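Local coordinates for protein RavA (Legionella pneumophila str. Paris, PDB 6WO6) that is a Legionella pneumophila effector of unknown molecular function that probably acts in the host cell during infection, at residues H15-L20 with K58-A63; L48-P53 with A123-T128; L81-Q86 with N117-L122; H103-I106 with E110-G113. The protein carries 2 engineered substitutions. All blocks are in the same frame, centred on the assembly; numbering follows the deposited sequence.

Overall arrangement
All four contacts lie in the N-terminal part of an elongated, all-helical chain, on the same side of its centre. Contacts 1, 2 and 3 touch one another. The centres of contacts 1 and 2 are about 13 Å apart, and those of contacts 2 and 3 about 10 Å. Helix 120-127 serves both contact 2 and contact 3. Along the chain, the segments of contacts 1 and 2 alternate. Contact 3 is nested inside the loop closed by contact 2, and contact 4 inside that of contact 3. Contact 4 lies nearest the centre of the chain, its own centre about 25 Å from that of contact 1. Together they fold residues 15-128 back on themselves.

Contact 1. Residues H15-L20 with K58-A63; sequences HPYEVL and KDFAHA
Tyr17 and Phe60 meet as an edge-to-face (T-shaped) aromatic pair. The Tyr17 ring brings its edge to one face of Phe60. The ring centroids are 5.3 Å apart, and the planes stand at 88°. The touching atom of the tyrosine is CE1, which lies 4.0 Å from Phe60 CG and is offset toward the rim of the phenylalanine ring. The two side chains run past each other in opposite directions. Both leave their helices with CG turned away from the backbone nitrogen, with chi1 178° for Tyr17 and -167° for Phe60. This lets each ring span the gap between helices 16-20 and 54-66. The backbones stay well apart, with Tyr17 CA 9.5 Å from Phe60 CA. Leu20 adds a marginal contact through its carbonyl oxygen, which comes obliquely to the Phe60 ring.

The surroundings fix the tyrosine further. Its OH is hydrogen-bonded to Glu56 OE1, in the same helix as Phe60. Its backbone N makes a weak hydrogen bond to Glu51 OE2, near the end of helix 38-51. Its ring also packs on Cys52 and Pro53. Helix 16-20 is thus joined to helix 54-66 by rings across one gap and by a polar grip at the phenol end. The T-shaped pair sets a C-H edge of the tyrosine against the pi face of the phenylalanine, and the bond to Glu56 fixes the phenol end.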
loop_
_atom_site.group_PDB
_atom_site.type_symbol
_atom_site.label_atom_id
_atom_site.label_comp_id
_atom_site.label_asym_id
_atom_site.label_seq_id
_atom_site.Cartn_x
_atom_site.Cartn_y
_atom_site.Cartn_z
ATOM N N HIS A 15 18.323 9.085 29.696
ATOM C CA HIS A 15 18.546 8.032 28.707
ATOM C C HIS A 15 18.507 6.695 29.437
ATOM O O HIS A 15 19.553 6.080 29.691
ATOM C CB HIS A 15 19.870 8.231 27.967
ATOM C CG HIS A 15 19.940 9.507 27.187
ATOM N ND1 HIS A 15 19.067 9.804 26.163
ATOM C CD2 HIS A 15 20.782 10.564 27.282
ATOM C CE1 HIS A 15 19.366 10.991 25.662
ATOM N NE2 HIS A 15 20.404 11.473 26.323
ATOM N N PRO A 16 17.311 6.214 29.790
ATOM C CA PRO A 16 17.230 4.995 30.612
ATOM C C PRO A 16 17.805 3.755 29.950
ATOM O O PRO A 16 18.318 2.884 30.661
ATOM C CB PRO A 16 15.723 4.850 30.873
ATOM C CG PRO A 16 15.062 5.661 29.806
ATOM C CD PRO A 16 15.987 6.807 29.549
ATOM N N TYR A 17 17.741 3.633 28.620
ATOM C CA TYR A 17 18.264 2.424 27.988
ATOM C C TYR A 17 19.787 2.382 28.039
ATOM O O TYR A 17 20.375 1.311 28.224
ATOM C CB TYR A 17 17.778 2.304 26.544
ATOM C CG TYR A 17 18.339 1.075 25.859
ATOM C CD1 TYR A 17 17.878 -0.194 26.186
ATOM C CD2 TYR A 17 19.347 1.182 24.908
ATOM C CE1 TYR A 17 18.395 -1.324 25.578
ATOM C CE2 TYR A 17 19.869 0.057 24.293
ATOM C CZ TYR A 17 19.388 -1.193 24.632
ATOM O OH TYR A 17 19.900 -2.320 24.028
ATOM N N GLU A 18 20.442 3.531 27.870
ATOM C CA GLU A 18 21.897 3.560 27.956
ATOM C C GLU A 18 22.384 3.189 29.351
ATOM O O GLU A 18 23.466 2.612 29.498
ATOM C CB GLU A 18 22.414 4.943 27.561
ATOM C CG GLU A 18 21.954 5.415 26.184
ATOM N N VAL A 19 21.596 3.491 30.380
ATOM C CA VAL A 19 22.030 3.301 31.761
ATOM C C VAL A 19 21.646 1.925 32.292
ATOM O O VAL A 19 22.433 1.288 32.994
ATOM C CB VAL A 19 21.453 4.428 32.644
ATOM C CG1 VAL A 19 21.909 4.267 34.087
ATOM C CG2 VAL A 19 21.853 5.791 32.098
ATOM N N LEU A 20 20.444 1.443 31.968
ATOM C CA LEU A 20 19.903 0.218 32.551
ATOM C C LEU A 20 19.692 -0.882 31.515
ATOM O O LEU A 20 18.958 -1.839 31.778
ATOM C CB LEU A 20 18.581 0.511 33.266
ATOM C CG LEU A 20 18.567 1.572 34.371
ATOM C CD1 LEU A 20 17.143 1.838 34.833
ATOM C CD2 LEU A 20 19.434 1.149 35.544
ATOM N N LYS A 58 16.318 -8.169 20.685
ATOM C CA LYS A 58 16.627 -9.549 21.052
ATOM C C LYS A 58 17.673 -9.598 22.159
ATOM O O LYS A 58 17.469 -10.250 23.193
ATOM C CB LYS A 58 17.103 -10.327 19.823
ATOM N N ASP A 59 18.792 -8.892 21.970
ATOM C CA ASP A 59 19.791 -8.795 23.029
ATOM C C ASP A 59 19.148 -8.334 24.328
ATOM O O ASP A 59 19.253 -9.007 25.362
ATOM C CB ASP A 59 20.912 -7.840 22.614
ATOM C CG ASP A 59 21.849 -8.449 21.589
ATOM O OD1 ASP A 59 22.130 -9.664 21.680
ATOM O OD2 ASP A 59 22.307 -7.710 20.692
ATOM N N PHE A 60 18.426 -7.208 24.273
ATOM C CA PHE A 60 17.747 -6.693 25.457
ATOM C C PHE A 60 16.876 -7.763 26.100
ATOM O O PHE A 60 16.827 -7.877 27.332
ATOM C CB PHE A 60 16.905 -5.471 25.091
ATOM C CG PHE A 60 16.414 -4.695 26.281
ATOM C CD1 PHE A 60 17.156 -4.655 27.451
ATOM C CD2 PHE A 60 15.207 -4.017 26.234
ATOM C CE1 PHE A 60 16.709 -3.944 28.550
ATOM C CE2 PHE A 60 14.752 -3.305 27.331
ATOM C CZ PHE A 60 15.504 -3.268 28.491
ATOM N N ALA A 61 16.203 -8.574 25.277
ATOM C CA ALA A 61 15.381 -9.655 25.809
ATOM C C ALA A 61 16.176 -10.498 26.795
ATOM O O ALA A 61 15.796 -10.630 27.965
ATOM C CB ALA A 61 14.843 -10.518 24.666
ATOM N N HIS A 62 17.317 -11.030 26.348
ATOM C CA HIS A 62 18.123 -11.873 27.225
ATOM C C HIS A 62 18.535 -11.112 28.477
ATOM O O HIS A 62 18.568 -11.683 29.575
ATOM C CB HIS A 62 19.347 -12.397 26.473
ATOM C CG HIS A 62 19.007 -13.327 25.351
ATOM N ND1 HIS A 62 17.869 -14.106 25.350
ATOM C CD2 HIS A 62 19.647 -13.597 24.188
ATOM C CE1 HIS A 62 17.826 -14.818 24.238
ATOM N NE2 HIS A 62 18.893 -14.528 23.516
ATOM N N ALA A 63 18.810 -9.812 28.337
ATOM C CA ALA A 63 19.146 -8.999 29.501
ATOM C C ALA A 63 18.045 -9.077 30.550
ATOM O O ALA A 63 18.308 -9.362 31.725
ATOM C CB ALA A 63 19.395 -7.551 29.077
#

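Contact 2. Residues L48-P53 with A123-T128; sequences LVLECP and AIDVLT
Leu50 turns its CG toward helix 120-127 with chi1 -88°, and its two methyls reach Asp125 and Val126. Asp125 CB points at the leucine, and chi1 -69° sets its CG beside the backbone N. The result is side-chain packing between two helices of an all-helical fold, where the end of helix 38-51 comes against the end of helix 120-127.

Leu50 CD2 does most of the touching. It lies 3.7 Å from Asp125 CB and 4.0 Å from Val126 CG2. The other methyl, Leu50 CD1, lies 3.8 Å from the same Asp125 CB, so the two branches straddle it. The leucine and aspartate side chains cross at about a right angle. The helices come fairly close here, with Leu50 CA 6.8 Å from Val126 CA. Val126 is buried, while Asp125 is exposed.

Helix 77-92 lies beside both partners. Its Ala84 packs on Val49 and its Ile91 on Val126. Lys88 NZ of that helix is hydrogen-bonded to the carbonyl oxygens of Val49 and Cys52, where helix 38-51 ends. Helix 120-127 ends in its own way: the side-chain hydroxyl of Thr128 turns back, and OG1 donates to Ile124 O at 3.0 Å.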
loop_
_atom_site.group_PDB
_atom_site.type_symbol
_atom_site.label_atom_id
_atom_site.label_comp_id
_atom_site.label_asym_id
_atom_site.label_seq_id
_atom_site.Cartn_x
_atom_site.Cartn_y
_atom_site.Cartn_z
ATOM N N LEU A 48 12.310 3.073 28.913
ATOM C CA LEU A 48 13.411 2.137 28.737
ATOM C C LEU A 48 13.220 1.287 27.487
ATOM O O LEU A 48 14.173 1.041 26.738
ATOM C CB LEU A 48 13.515 1.269 29.994
ATOM C CG LEU A 48 14.584 0.201 30.214
ATOM C CD1 LEU A 48 15.936 0.702 29.807
ATOM C CD2 LEU A 48 14.599 -0.191 31.687
ATOM N N VAL A 49 11.987 0.848 27.232
ATOM C CA VAL A 49 11.735 0.012 26.063
ATOM C C VAL A 49 11.671 0.850 24.786
ATOM O O VAL A 49 12.087 0.390 23.714
ATOM C CB VAL A 49 10.455 -0.816 26.288
ATOM C CG1 VAL A 49 9.689 -1.018 24.998
ATOM C CG2 VAL A 49 10.808 -2.161 26.896
ATOM N N LEU A 50 11.178 2.089 24.873
ATOM C CA LEU A 50 11.136 2.957 23.700
ATOM C C LEU A 50 12.537 3.243 23.179
ATOM O O LEU A 50 12.805 3.106 21.980
ATOM C CB LEU A 50 10.415 4.262 24.034
ATOM C CG LEU A 50 8.899 4.267 23.856
ATOM C CD1 LEU A 50 8.273 5.418 24.626
ATOM C CD2 LEU A 50 8.546 4.361 22.382
ATOM N N GLU A 51 13.453 3.630 24.071
ATOM C CA GLU A 51 14.784 4.028 23.624
ATOM C C GLU A 51 15.623 2.870 23.100
ATOM O O GLU A 51 16.665 3.118 22.484
ATOM C CB GLU A 51 15.534 4.725 24.755
ATOM C CG GLU A 51 14.938 6.057 25.155
ATOM C CD GLU A 51 15.830 6.812 26.111
ATOM O OE1 GLU A 51 15.524 7.986 26.411
ATOM O OE2 GLU A 51 16.842 6.228 26.556
ATOM N N CYS A 52 15.207 1.628 23.320
ATOM C CA CYS A 52 15.978 0.480 22.856
ATOM C C CYS A 52 15.821 0.316 21.349
ATOM O O CYS A 52 14.697 0.118 20.874
ATOM C CB CYS A 52 15.523 -0.783 23.568
ATOM S SG CYS A 52 16.256 -2.294 22.925
ATOM N N PRO A 53 16.900 0.388 20.568
ATOM C CA PRO A 53 16.776 0.200 19.119
ATOM C C PRO A 53 16.318 -1.213 18.790
ATOM O O PRO A 53 16.473 -2.144 19.584
ATOM C CB PRO A 53 18.196 0.458 18.598
ATOM C CG PRO A 53 18.891 1.192 19.700
ATOM C CD PRO A 53 18.285 0.680 20.969
ATOM N N ALA A 123 2.121 1.708 23.447
ATOM C CA ALA A 123 1.756 1.195 22.130
ATOM C C ALA A 123 1.693 2.320 21.106
ATOM O O ALA A 123 2.244 2.208 20.004
ATOM C CB ALA A 123 0.418 0.460 22.205
ATOM N N ILE A 124 1.030 3.423 21.459
ATOM C CA ILE A 124 0.916 4.554 20.541
ATOM C C ILE A 124 2.286 5.161 20.263
ATOM O O ILE A 124 2.564 5.611 19.144
ATOM C CB ILE A 124 -0.066 5.598 21.102
ATOM C CG1 ILE A 124 -1.442 4.972 21.319
ATOM C CG2 ILE A 124 -0.162 6.795 20.173
ATOM C CD1 ILE A 124 -2.051 4.389 20.063
ATOM N N ASP A 125 3.166 5.181 21.268
ATOM C CA ASP A 125 4.500 5.743 21.066
ATOM C C ASP A 125 5.348 4.860 20.156
ATOM O O ASP A 125 6.133 5.367 19.347
ATOM C CB ASP A 125 5.194 5.953 22.412
ATOM C CG ASP A 125 4.553 7.059 23.227
ATOM O OD1 ASP A 125 3.984 7.986 22.614
ATOM O OD2 ASP A 125 4.616 7.003 24.475
ATOM N N VAL A 126 5.208 3.538 20.278
ATOM C CA VAL A 126 5.905 2.638 19.363
ATOM C C VAL A 126 5.342 2.775 17.953
ATOM O O VAL A 126 6.083 2.718 16.962
ATOM C CB VAL A 126 5.824 1.185 19.869
ATOM C CG1 VAL A 126 6.423 0.227 18.853
ATOM C CG2 VAL A 126 6.549 1.048 21.192
ATOM N N LEU A 127 4.027 2.975 17.839
ATOM C CA LEU A 127 3.408 3.128 16.527
ATOM C C LEU A 127 3.781 4.450 15.870
ATOM O O LEU A 127 3.728 4.561 14.640
ATOM C CB LEU A 127 1.890 3.018 16.648
ATOM C CG LEU A 127 1.332 1.624 16.925
ATOM C CD1 LEU A 127 -0.151 1.688 17.242
ATOM C CD2 LEU A 127 1.583 0.711 15.738
ATOM N N THR A 128 4.152 5.454 16.662
ATOM C CA THR A 128 4.421 6.781 16.120
ATOM C C THR A 128 5.529 6.727 15.075
ATOM O O THR A 128 6.601 6.164 15.316
ATOM C CB THR A 128 4.790 7.741 17.253
ATOM O OG1 THR A 128 3.600 8.120 17.955
ATOM C CG2 THR A 128 5.467 8.991 16.711
#

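Contact 3. Residues L81-Q86 with N117-L122; sequences LFQAYQ and NNFNKL
Phe119 lays one face of its ring against Gln83 and Ala84 of helix 77-92. It sits at a break between two helices: it follows helix 115-118, leaves the helical conformation, and holds the N-cap position of helix 120-127. Two consecutive helices thus meet at Phe119 and pack on helix 77-92 of an all-helical fold.

The ring is carried with CG beside the backbone N, chi1 -64°. This points it at the peptide between Gln83 and Ala84. Ala84 N lies 4.1 Å above the ring plane, toward the rim. Phe119 CE1 meets the first carbon of the glutamine, Gln83 CB, at 3.5 Å. The glutamine then extends past the ring, crossing it at about a right angle, with its amide plane turned 71° from the ring. Its NE2 makes a weak hydrogen bond to Ser79 O, within its own helix. On the alanine side, Phe119 CE2 is 4.1 Å from Ala84 CB. Leu42 and Val87 also pack on this ring.

Next in sequence, Asn120 ND2 is hydrogen-bonded to Phe116 O, across the break between the helices. Two residues further on, Leu122 points back at helix 77-92. Ser46 and Val87 pack on it as well. The small methyl group of Ala84, already against Phe119, receives the leucine directly, with Leu122 CD2 3.7 Å from Ala84 CB.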
loop_
_atom_site.group_PDB
_atom_site.type_symbol
_atom_site.label_atom_id
_atom_site.label_comp_id
_atom_site.label_asym_id
_atom_site.label_seq_id
_atom_site.Cartn_x
_atom_site.Cartn_y
_atom_site.Cartn_z
ATOM N N LEU A 81 8.727 -4.228 33.072
ATOM C CA LEU A 81 9.693 -4.190 31.978
ATOM C C LEU A 81 9.424 -5.293 30.961
ATOM O O LEU A 81 9.515 -5.063 29.747
ATOM C CB LEU A 81 11.116 -4.292 32.525
ATOM C CG LEU A 81 12.198 -3.929 31.504
ATOM C CD1 LEU A 81 11.967 -2.520 30.988
ATOM C CD2 LEU A 81 13.592 -4.069 32.095
ATOM N N PHE A 82 9.079 -6.495 31.431
ATOM C CA PHE A 82 8.813 -7.586 30.502
ATOM C C PHE A 82 7.544 -7.330 29.697
ATOM O O PHE A 82 7.507 -7.600 28.491
ATOM C CB PHE A 82 8.716 -8.916 31.247
ATOM C CG PHE A 82 8.715 -10.111 30.339
ATOM C CD1 PHE A 82 9.883 -10.515 29.710
ATOM C CD2 PHE A 82 7.552 -10.824 30.107
ATOM C CE1 PHE A 82 9.893 -11.610 28.868
ATOM C CE2 PHE A 82 7.553 -11.922 29.267
ATOM C CZ PHE A 82 8.726 -12.316 28.645
ATOM N N GLN A 83 6.497 -6.802 30.339
ATOM C CA GLN A 83 5.280 -6.481 29.597
ATOM C C GLN A 83 5.540 -5.402 28.548
ATOM O O GLN A 83 5.004 -5.466 27.432
ATOM C CB GLN A 83 4.174 -6.052 30.560
ATOM C CG GLN A 83 3.592 -7.193 31.381
ATOM C CD GLN A 83 2.559 -6.720 32.390
ATOM O OE1 GLN A 83 1.354 -6.825 32.160
ATOM N NE2 GLN A 83 3.029 -6.202 33.519
ATOM N N ALA A 84 6.366 -4.407 28.882
ATOM C CA ALA A 84 6.688 -3.362 27.915
ATOM C C ALA A 84 7.475 -3.925 26.734
ATOM O O ALA A 84 7.201 -3.580 25.571
ATOM C CB ALA A 84 7.470 -2.241 28.598
ATOM N N TYR A 85 8.464 -4.781 27.015
ATOM C CA TYR A 85 9.181 -5.451 25.935
ATOM C C TYR A 85 8.228 -6.259 25.067
ATOM O O TYR A 85 8.379 -6.295 23.843
ATOM C CB TYR A 85 10.282 -6.357 26.488
ATOM C CG TYR A 85 10.834 -7.318 25.450
ATOM C CD1 TYR A 85 11.784 -6.902 24.526
ATOM C CD2 TYR A 85 10.393 -8.635 25.386
ATOM C CE1 TYR A 85 12.284 -7.771 23.570
ATOM C CE2 TYR A 85 10.885 -9.510 24.434
ATOM C CZ TYR A 85 11.831 -9.074 23.528
ATOM O OH TYR A 85 12.326 -9.942 22.580
ATOM N N GLN A 86 7.252 -6.928 25.686
ATOM C CA GLN A 86 6.276 -7.699 24.922
ATOM C C GLN A 86 5.499 -6.801 23.969
ATOM O O GLN A 86 5.326 -7.128 22.788
ATOM C CB GLN A 86 5.324 -8.425 25.873
ATOM C CG GLN A 86 5.928 -9.640 26.553
ATOM C CD GLN A 86 6.098 -10.806 25.603
ATOM O OE1 GLN A 86 5.150 -11.542 25.331
ATOM N NE2 GLN A 86 7.310 -10.978 25.090
ATOM N N ASN A 117 -3.993 -2.341 26.837
ATOM C CA ASN A 117 -4.808 -1.362 27.541
ATOM C C ASN A 117 -4.029 -0.684 28.663
ATOM O O ASN A 117 -4.158 0.528 28.864
ATOM C CB ASN A 117 -6.064 -2.034 28.103
ATOM C CG ASN A 117 -7.021 -1.046 28.741
ATOM O OD1 ASN A 117 -7.149 0.093 28.293
ATOM N ND2 ASN A 117 -7.701 -1.482 29.798
ATOM N N ASN A 118 -3.216 -1.452 29.393
ATOM C CA ASN A 118 -2.354 -0.869 30.414
ATOM C C ASN A 118 -1.219 -0.073 29.785
ATOM O O ASN A 118 -0.895 1.030 30.243
ATOM C CB ASN A 118 -1.794 -1.969 31.319
ATOM C CG ASN A 118 -2.872 -2.672 32.121
ATOM O OD1 ASN A 118 -3.786 -2.037 32.648
ATOM N ND2 ASN A 118 -2.771 -3.993 32.220
ATOM N N PHE A 119 -0.605 -0.614 28.734
ATOM C CA PHE A 119 0.506 0.030 28.036
ATOM C C PHE A 119 0.051 0.688 26.742
ATOM O O PHE A 119 0.737 0.606 25.719
ATOM C CB PHE A 119 1.613 -0.983 27.759
ATOM C CG PHE A 119 2.260 -1.534 28.998
ATOM C CD1 PHE A 119 1.713 -2.624 29.656
ATOM C CD2 PHE A 119 3.424 -0.971 29.497
ATOM C CE1 PHE A 119 2.308 -3.135 30.796
ATOM C CE2 PHE A 119 4.028 -1.480 30.637
ATOM C CZ PHE A 119 3.469 -2.563 31.286
ATOM N N ASN A 120 -1.107 1.352 26.758
ATOM C CA ASN A 120 -1.630 1.939 25.529
ATOM C C ASN A 120 -0.801 3.139 25.087
ATOM O O ASN A 120 -0.567 3.325 23.886
ATOM C CB ASN A 120 -3.093 2.335 25.717
ATOM C CG ASN A 120 -3.789 2.615 24.401
ATOM O OD1 ASN A 120 -3.840 3.757 23.941
ATOM N ND2 ASN A 120 -4.328 1.568 23.783
ATOM N N LYS A 121 -0.357 3.968 26.036
ATOM C CA LYS A 121 0.539 5.069 25.692
ATOM C C LYS A 121 1.823 4.548 25.055
ATOM O O LYS A 121 2.298 5.096 24.052
ATOM C CB LYS A 121 0.853 5.902 26.936
ATOM C CG LYS A 121 -0.377 6.417 27.673
ATOM N N LEU A 122 2.388 3.473 25.614
ATOM C CA LEU A 122 3.579 2.869 25.027
ATOM C C LEU A 122 3.292 2.320 23.635
ATOM O O LEU A 122 4.125 2.439 22.730
ATOM C CB LEU A 122 4.107 1.761 25.936
ATOM C CG LEU A 122 5.234 0.927 25.322
ATOM C CD1 LEU A 122 6.497 1.761 25.162
ATOM C CD2 LEU A 122 5.506 -0.319 26.140
#

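Contact 4. Residues H103-I106 with E110-G113; sequences HSMI and EFDG
Met105 and Ile106 close on Phe111 to form the packed side of this local turn. Met105 CG comes to the ring edge, 3.5 Å from Phe111 CE1, and Ile106 CG1 lies 3.8 Å from the same atom. With chi1 156° and chi2 173° the methionine chain runs out to SD, which stands beside the ring. This is a Met-aromatic contact, with Met105 SD 5.3 Å from the ring centroid and oblique to it.

The other side is looser. Glu110 is partly exposed, and its chain crosses that of Met105 at about a right angle. Glu110 CB lies 3.3 Å from Met105 O, and Glu110 OE2 is 3.8 Å from Met105 CG. Glu110 OE1 lies close to Glu108 OE1, two like charges. The backbones are held by one weak hydrogen bond, Glu110 N to Met105 O at 3.4 Å.

The contact folds the loop after helix 102-107 back on that helix. Further along the loop, Asp112 makes weak capping bonds to Glu114 N and Leu115 N, at the start of helix 115-118. The Phe111 ring stacks with Phe116 of that helix. Helix 147-157 packs on Ile106 through Ile154 and on Phe111 through Ile157, and its Asn153 ND2 is hydrogen-bonded to Ile106 O.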
loop_
_atom_site.group_PDB
_atom_site.type_symbol
_atom_site.label_atom_id
_atom_site.label_comp_id
_atom_site.label_asym_id
_atom_site.label_seq_id
_atom_site.Cartn_x
_atom_site.Cartn_y
_atom_site.Cartn_z
ATOM N N HIS A 103 -0.991 -10.181 9.646
ATOM C CA HIS A 103 -2.432 -10.223 9.851
ATOM C C HIS A 103 -2.846 -11.447 10.652
ATOM O O HIS A 103 -3.814 -11.388 11.416
ATOM C CB HIS A 103 -3.149 -10.215 8.502
ATOM C CG HIS A 103 -2.860 -11.419 7.662
ATOM N ND1 HIS A 103 -1.731 -11.525 6.879
ATOM C CD2 HIS A 103 -3.545 -12.574 7.494
ATOM C CE1 HIS A 103 -1.736 -12.692 6.260
ATOM N NE2 HIS A 103 -2.826 -13.348 6.616
ATOM N N SER A 104 -2.135 -12.565 10.485
ATOM C CA SER A 104 -2.406 -13.744 11.302
ATOM C C SER A 104 -2.190 -13.437 12.776
ATOM O O SER A 104 -3.046 -13.735 13.618
ATOM C CB SER A 104 -1.520 -14.911 10.858
ATOM O OG SER A 104 -1.921 -15.411 9.594
ATOM N N MET A 105 -1.051 -12.825 13.105
ATOM C CA MET A 105 -0.779 -12.449 14.487
ATOM C C MET A 105 -1.851 -11.510 15.027
ATOM O O MET A 105 -2.237 -11.605 16.199
ATOM C CB MET A 105 0.607 -11.812 14.582
ATOM C CG MET A 105 0.808 -10.891 15.769
ATOM S SD MET A 105 2.520 -10.352 15.921
ATOM C CE MET A 105 2.999 -10.246 14.196
ATOM N N ILE A 106 -2.359 -10.607 14.186
ATOM C CA ILE A 106 -3.396 -9.692 14.657
ATOM C C ILE A 106 -4.730 -10.417 14.843
ATOM O O ILE A 106 -5.501 -10.087 15.753
ATOM C CB ILE A 106 -3.514 -8.492 13.698
ATOM C CG1 ILE A 106 -2.194 -7.715 13.690
ATOM C CG2 ILE A 106 -4.683 -7.590 14.077
ATOM C CD1 ILE A 106 -2.331 -6.260 13.325
ATOM N N GLU A 110 -3.208 -12.524 19.361
ATOM C CA GLU A 110 -1.918 -12.307 20.002
ATOM C C GLU A 110 -1.797 -10.908 20.584
ATOM O O GLU A 110 -0.799 -10.614 21.252
ATOM C CB GLU A 110 -0.793 -12.546 18.995
ATOM C CG GLU A 110 0.205 -13.617 19.394
ATOM C CD GLU A 110 0.671 -14.436 18.202
ATOM O OE1 GLU A 110 -0.028 -15.407 17.842
ATOM O OE2 GLU A 110 1.724 -14.104 17.617
ATOM N N PHE A 111 -2.777 -10.044 20.333
ATOM C CA PHE A 111 -2.815 -8.686 20.865
ATOM C C PHE A 111 -3.800 -8.681 22.027
ATOM O O PHE A 111 -5.002 -8.469 21.852
ATOM C CB PHE A 111 -3.200 -7.691 19.778
ATOM C CG PHE A 111 -2.075 -7.357 18.848
ATOM C CD1 PHE A 111 -1.575 -8.307 17.971
ATOM C CD2 PHE A 111 -1.510 -6.093 18.855
ATOM C CE1 PHE A 111 -0.531 -8.005 17.118
ATOM C CE2 PHE A 111 -0.468 -5.784 18.004
ATOM C CZ PHE A 111 0.022 -6.743 17.131
ATOM N N ASP A 112 -3.273 -8.933 23.224
ATOM C CA ASP A 112 -4.091 -8.975 24.427
ATOM C C ASP A 112 -4.780 -7.635 24.649
ATOM O O ASP A 112 -4.214 -6.571 24.387
ATOM C CB ASP A 112 -3.217 -9.337 25.631
ATOM C CG ASP A 112 -3.935 -9.168 26.963
ATOM O OD1 ASP A 112 -5.184 -9.162 26.998
ATOM O OD2 ASP A 112 -3.231 -9.040 27.986
ATOM N N GLY A 113 -6.019 -7.700 25.137
ATOM C CA GLY A 113 -6.747 -6.477 25.430
ATOM C C GLY A 113 -6.122 -5.691 26.567
ATOM O O GLY A 113 -5.870 -4.490 26.440
#